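Local coordinates for oxidoreductase, 2OG-Fe oxygenase family protein, putative, expressed (Oryza sativa subsp. japonica, PDB 5XEG) that probably acts as an AlkB-family dioxygenase dependent on iron and 2-oxoglutarate, here holding manganese together with 2-oxoglutarate, at residues Ala164-Gly169 and Ile197-Ser202; Met57-Lys62 and Pro122-Val127. All coordinates share one frame; numbering follows the deposited sequence.

Interaction 1: Ala164-Gly169 and Ile197-Ser202; sequences AEFLYG and IFHGVS. With MN (manganese (II) ion), chain C; AKG (2-oxoglutaric acid), chain B.
Ile197 meets the partner strand with its CG1 branch, CD1 resting against CB of Tyr168, while its CB and CG2 lie beside the carbonyl oxygen of Gly169. At Phe198 the antiparallel pairing begins: its N and O both bond to Gly169, and the benzyl group leads off toward Gln140 and Asn172. His199 comes next and supplies the metal ligand. Its chi1 of 59° sets the imidazole between the backbone N and the carbonyl carbon, which lets ND1 turn back to O of Ile197 at 3.0 Å. That acceptor lies in the ring plane, although ND1 sits well above the plane of the carbonyl; together with the metal at NE2, the bond helps to fix the rotation of the ring. NE2 on the far side binds manganese at 2.2 Å. His139 and Asp141 complete the facial triad of two histidines and one carboxylate of the double-stranded beta-helix fold, and O1 and O5 of 2-oxoglutarate plus one water fill the other three positions. Phe166 brings its rim to the histidine, CZ standing 3.5 Å from CB of His199, with the ring planes 32° apart and neither over the other. Gly200 exchanges both backbone bonds with Leu167, and CD1 of Phe166 approaches its carbonyl oxygen to 3.4 Å. Val201 divides its two methyls: CG1 packs on CB of Ala164, and CG2 reaches the co-substrate, 3.6 Å from its C5. Finally, Ser202 bonds through its N to O of Glu165 at 3.0 Å, with a weak second bond from OG at 3.3 Å. CD1 and CD2 of Leu167 lie against CB of Ser202, whereas the carboxylate of Glu165 pairs with Lys205.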
# COMPACT_ATOMS: atom_id res chain seq x y z
N ALA A 164 9.98 5.89 -0.81
CA ALA A 164 10.26 5.11 0.40
C ALA A 164 11.34 4.04 0.13
O ALA A 164 11.35 3.45 -0.96
CB ALA A 164 9.01 4.39 0.84
N GLU A 165 12.22 3.81 1.12
CA GLU A 165 13.05 2.60 1.16
C GLU A 165 12.18 1.49 1.81
O GLU A 165 11.81 1.61 2.95
CB GLU A 165 14.35 2.90 1.91
CG GLU A 165 15.12 4.03 1.26
CD GLU A 165 16.50 4.36 1.84
OE1 GLU A 165 17.09 3.57 2.62
OE2 GLU A 165 17.04 5.39 1.40
N PHE A 166 11.77 0.51 1.04
CA PHE A 166 10.86 -0.53 1.51
C PHE A 166 11.64 -1.79 1.77
O PHE A 166 12.36 -2.29 0.87
CB PHE A 166 9.80 -0.74 0.42
CG PHE A 166 8.75 -1.74 0.73
CD1 PHE A 166 7.65 -1.38 1.51
CD2 PHE A 166 8.80 -3.02 0.20
CE1 PHE A 166 6.65 -2.31 1.78
CE2 PHE A 166 7.81 -3.94 0.48
CZ PHE A 166 6.72 -3.58 1.20
N LEU A 167 11.50 -2.33 2.96
CA LEU A 167 12.22 -3.56 3.34
C LEU A 167 11.26 -4.77 3.17
O LEU A 167 10.07 -4.66 3.49
CB LEU A 167 12.62 -3.53 4.81
CG LEU A 167 13.95 -2.99 5.25
CD1 LEU A 167 14.54 -1.99 4.31
CD2 LEU A 167 13.95 -2.60 6.73
N TYR A 168 11.79 -5.92 2.79
CA TYR A 168 10.95 -7.12 2.69
C TYR A 168 11.77 -8.36 2.85
O TYR A 168 12.94 -8.39 2.43
CB TYR A 168 10.20 -7.21 1.33
CG TYR A 168 11.04 -7.21 0.11
CD1 TYR A 168 11.55 -6.06 -0.38
CD2 TYR A 168 11.28 -8.41 -0.60
CE1 TYR A 168 12.31 -6.03 -1.57
CE2 TYR A 168 12.06 -8.42 -1.75
CZ TYR A 168 12.58 -7.27 -2.24
OH TYR A 168 13.31 -7.28 -3.40
N GLY A 169 11.16 -9.38 3.45
CA GLY A 169 11.90 -10.60 3.69
C GLY A 169 11.04 -11.62 4.36
O GLY A 169 9.83 -11.43 4.50
N ILE A 197 5.04 -12.01 3.46
CA ILE A 197 6.33 -11.39 3.71
C ILE A 197 6.26 -10.45 4.90
O ILE A 197 5.29 -9.70 5.12
CB ILE A 197 6.92 -10.67 2.46
CG1 ILE A 197 5.90 -9.63 1.90
CG2 ILE A 197 7.41 -11.71 1.50
CD1 ILE A 197 6.50 -8.72 0.82
N PHE A 198 7.36 -10.41 5.64
CA PHE A 198 7.64 -9.27 6.55
C PHE A 198 8.07 -8.09 5.76
O PHE A 198 8.85 -8.20 4.80
CB PHE A 198 8.74 -9.64 7.60
CG PHE A 198 8.23 -10.50 8.73
CD1 PHE A 198 8.22 -11.89 8.58
CD2 PHE A 198 7.81 -9.97 9.94
CE1 PHE A 198 7.78 -12.72 9.59
CE2 PHE A 198 7.33 -10.81 10.96
CZ PHE A 198 7.32 -12.18 10.78
N HIS A 199 7.56 -6.90 6.08
CA HIS A 199 7.82 -5.76 5.24
C HIS A 199 7.64 -4.49 6.05
O HIS A 199 7.05 -4.49 7.15
CB HIS A 199 6.95 -5.72 3.98
CG HIS A 199 5.50 -5.69 4.29
ND1 HIS A 199 4.80 -6.82 4.67
CD2 HIS A 199 4.63 -4.66 4.38
CE1 HIS A 199 3.57 -6.49 4.97
NE2 HIS A 199 3.42 -5.20 4.74
N GLY A 200 8.24 -3.43 5.55
CA GLY A 200 8.10 -2.16 6.25
C GLY A 200 8.83 -1.04 5.50
O GLY A 200 9.34 -1.25 4.42
N VAL A 201 8.84 0.16 6.09
CA VAL A 201 9.40 1.35 5.45
C VAL A 201 10.53 1.85 6.39
O VAL A 201 10.25 2.24 7.52
CB VAL A 201 8.31 2.43 5.21
CG1 VAL A 201 8.97 3.70 4.70
CG2 VAL A 201 7.31 1.95 4.21
N SER A 202 11.78 1.79 5.92
CA SER A 202 12.90 2.14 6.76
C SER A 202 13.23 3.60 6.72
O SER A 202 13.89 4.12 7.64
CB SER A 202 14.14 1.32 6.38
OG SER A 202 14.37 1.42 5.01
MN MN C . 1.82 -4.01 5.71
C1 AKG B . 0.96 -1.20 5.95
O1 AKG B . 0.46 -2.30 6.26
O2 AKG B . 0.51 -0.12 6.38
C2 AKG B . 2.12 -1.18 5.06
O5 AKG B . 2.91 -2.10 5.06
C3 AKG B . 2.32 -0.01 4.13
C4 AKG B . 3.79 0.07 3.72
C5 AKG B . 4.01 1.28 2.85
O3 AKG B . 4.42 1.11 1.68
O4 AKG B . 3.76 2.41 3.32
O HOH W 1 0.87 -3.76 3.74

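Interaction 2: Met57-Lys62 and Pro122-Val127; sequences MMCLGK and PDICLV
The flat carboxylate of Asp123 carries the aliphatic chain of Lys62 over one face, CD standing 3.4 Å from OD2. Bends at chi3 and chi4 of Lys62 turn its end aside, and NZ stays 5.4 Å from OD2, too far for a salt bridge. The backbones bond here instead, N of Lys62 to O of Asp123 at 2.9 Å. Between them Gly61, at positive phi, follows the corner the chain turns at Leu60. Leu60 pairs with Cys125 and Met58 with Val127, each through two backbone bonds. On the face of these residues, CG of Met58 lies beside CB of Val127, and CG of Leu60 meets CG2 of Val127 at 4.0 Å. Cys59 and Leu126 turn to the other face; SG of Cys59 touches CD1 of Ile124 at 3.8 Å, and CD2 of Leu126 crosses to CB of Met57; Trp64 packs on all four. Beside strand 223-229, Asp123 and Ile124 stand opposite the single residue Arg229 in a classic beta bulge. Within this chain, strand 55-59 is an edge strand of the major sheet of the double-stranded beta-helix, hydrogen-bonded to strand 124-131, whose Leu126 touches 2-oxoglutarate and whose Asn128 binds it.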
# COMPACT_ATOMS: atom_id res chain seq x y z
N MET A 57 -2.85 7.64 9.58
CA MET A 57 -3.56 6.68 8.76
C MET A 57 -5.03 6.96 8.71
O MET A 57 -5.57 7.61 9.61
CB MET A 57 -3.31 5.24 9.22
CG MET A 57 -3.77 4.98 10.66
SD MET A 57 -3.49 3.25 11.18
CE MET A 57 -4.88 2.47 10.39
N MET A 58 -5.67 6.40 7.71
CA MET A 58 -7.13 6.30 7.69
C MET A 58 -7.49 5.20 6.77
O MET A 58 -6.71 4.86 5.85
CB MET A 58 -7.79 7.61 7.23
CG MET A 58 -7.50 8.10 5.84
SD MET A 58 -8.76 9.30 5.11
CE MET A 58 -10.05 8.14 4.91
N CYS A 59 -8.65 4.60 7.03
CA CYS A 59 -9.11 3.50 6.22
C CYS A 59 -10.21 3.95 5.29
O CYS A 59 -11.01 4.85 5.64
CB CYS A 59 -9.59 2.37 7.09
SG CYS A 59 -8.20 1.58 8.02
N LEU A 60 -10.27 3.29 4.13
CA LEU A 60 -11.48 3.35 3.24
C LEU A 60 -12.07 1.96 3.12
O LEU A 60 -11.33 1.00 3.12
CB LEU A 60 -11.12 3.86 1.85
CG LEU A 60 -10.17 5.04 1.81
CD1 LEU A 60 -9.72 5.29 0.36
CD2 LEU A 60 -10.88 6.26 2.35
N GLY A 61 -13.41 1.85 3.02
CA GLY A 61 -14.10 0.57 2.98
C GLY A 61 -14.30 0.08 4.39
O GLY A 61 -14.89 0.80 5.20
N LYS A 62 -13.73 -1.07 4.72
CA LYS A 62 -13.69 -1.52 6.08
C LYS A 62 -12.66 -0.78 6.91
O LYS A 62 -11.68 -0.27 6.41
CB LYS A 62 -13.42 -3.01 6.16
CG LYS A 62 -14.55 -3.80 5.56
CD LYS A 62 -14.06 -5.18 5.19
CE LYS A 62 -13.39 -5.90 6.33
NZ LYS A 62 -14.23 -5.89 7.57
N PRO A 122 -10.76 -5.60 -3.46
CA PRO A 122 -10.44 -5.10 -2.16
C PRO A 122 -11.61 -4.46 -1.47
O PRO A 122 -12.39 -3.68 -2.11
CB PRO A 122 -9.34 -4.07 -2.43
CG PRO A 122 -9.55 -3.64 -3.84
CD PRO A 122 -10.15 -4.82 -4.54
N ASP A 123 -11.74 -4.78 -0.18
CA ASP A 123 -12.76 -4.14 0.65
C ASP A 123 -12.12 -3.33 1.73
O ASP A 123 -12.85 -2.74 2.55
CB ASP A 123 -13.78 -5.14 1.24
CG ASP A 123 -13.15 -6.30 1.93
OD1 ASP A 123 -11.93 -6.37 2.12
OD2 ASP A 123 -13.89 -7.16 2.37
N ILE A 124 -10.76 -3.25 1.72
CA ILE A 124 -10.14 -2.21 2.54
C ILE A 124 -9.00 -1.56 1.81
O ILE A 124 -8.29 -2.24 1.09
CB ILE A 124 -9.62 -2.70 3.90
CG1 ILE A 124 -8.79 -1.56 4.59
CG2 ILE A 124 -8.77 -3.92 3.72
CD1 ILE A 124 -8.50 -1.65 6.07
N CYS A 125 -8.87 -0.25 2.04
CA CYS A 125 -7.73 0.48 1.65
C CYS A 125 -7.17 1.21 2.87
O CYS A 125 -7.84 2.10 3.46
CB CYS A 125 -8.10 1.43 0.61
SG CYS A 125 -6.75 2.50 0.04
N LEU A 126 -5.98 0.83 3.29
CA LEU A 126 -5.34 1.56 4.34
C LEU A 126 -4.53 2.68 3.64
O LEU A 126 -3.67 2.40 2.76
CB LEU A 126 -4.43 0.65 5.09
CG LEU A 126 -3.94 0.97 6.47
CD1 LEU A 126 -2.97 -0.14 6.88
CD2 LEU A 126 -3.35 2.35 6.62
N VAL A 127 -4.81 3.91 4.04
CA VAL A 127 -4.10 5.08 3.61
C VAL A 127 -3.18 5.54 4.73
O VAL A 127 -3.65 5.99 5.80
CB VAL A 127 -5.10 6.20 3.25
CG1 VAL A 127 -4.38 7.36 2.53
CG2 VAL A 127 -6.23 5.61 2.40

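In the fold
Both interactions are antiparallel strand pairs of one 2-oxoglutarate oxygenase domain, yet they share no strand: interaction 1 lies in the four-stranded sheet, interaction 2 at the border of the seven-stranded one. They stand on opposite sides of the chain's centre, nearest atoms about 8 Å apart, with the ligand site between. Interaction 1 is partly buried and supplies a metal ligand directly, along with a wall for the co-substrate. Interaction 2 is the more buried, mainly apolar and sulfur-containing, and reaches 2-oxoglutarate through a leucine. Strand 223-229 links them, pairing with strand 124-131 and sending Arg223 to Ala164, Val201 and the co-substrate.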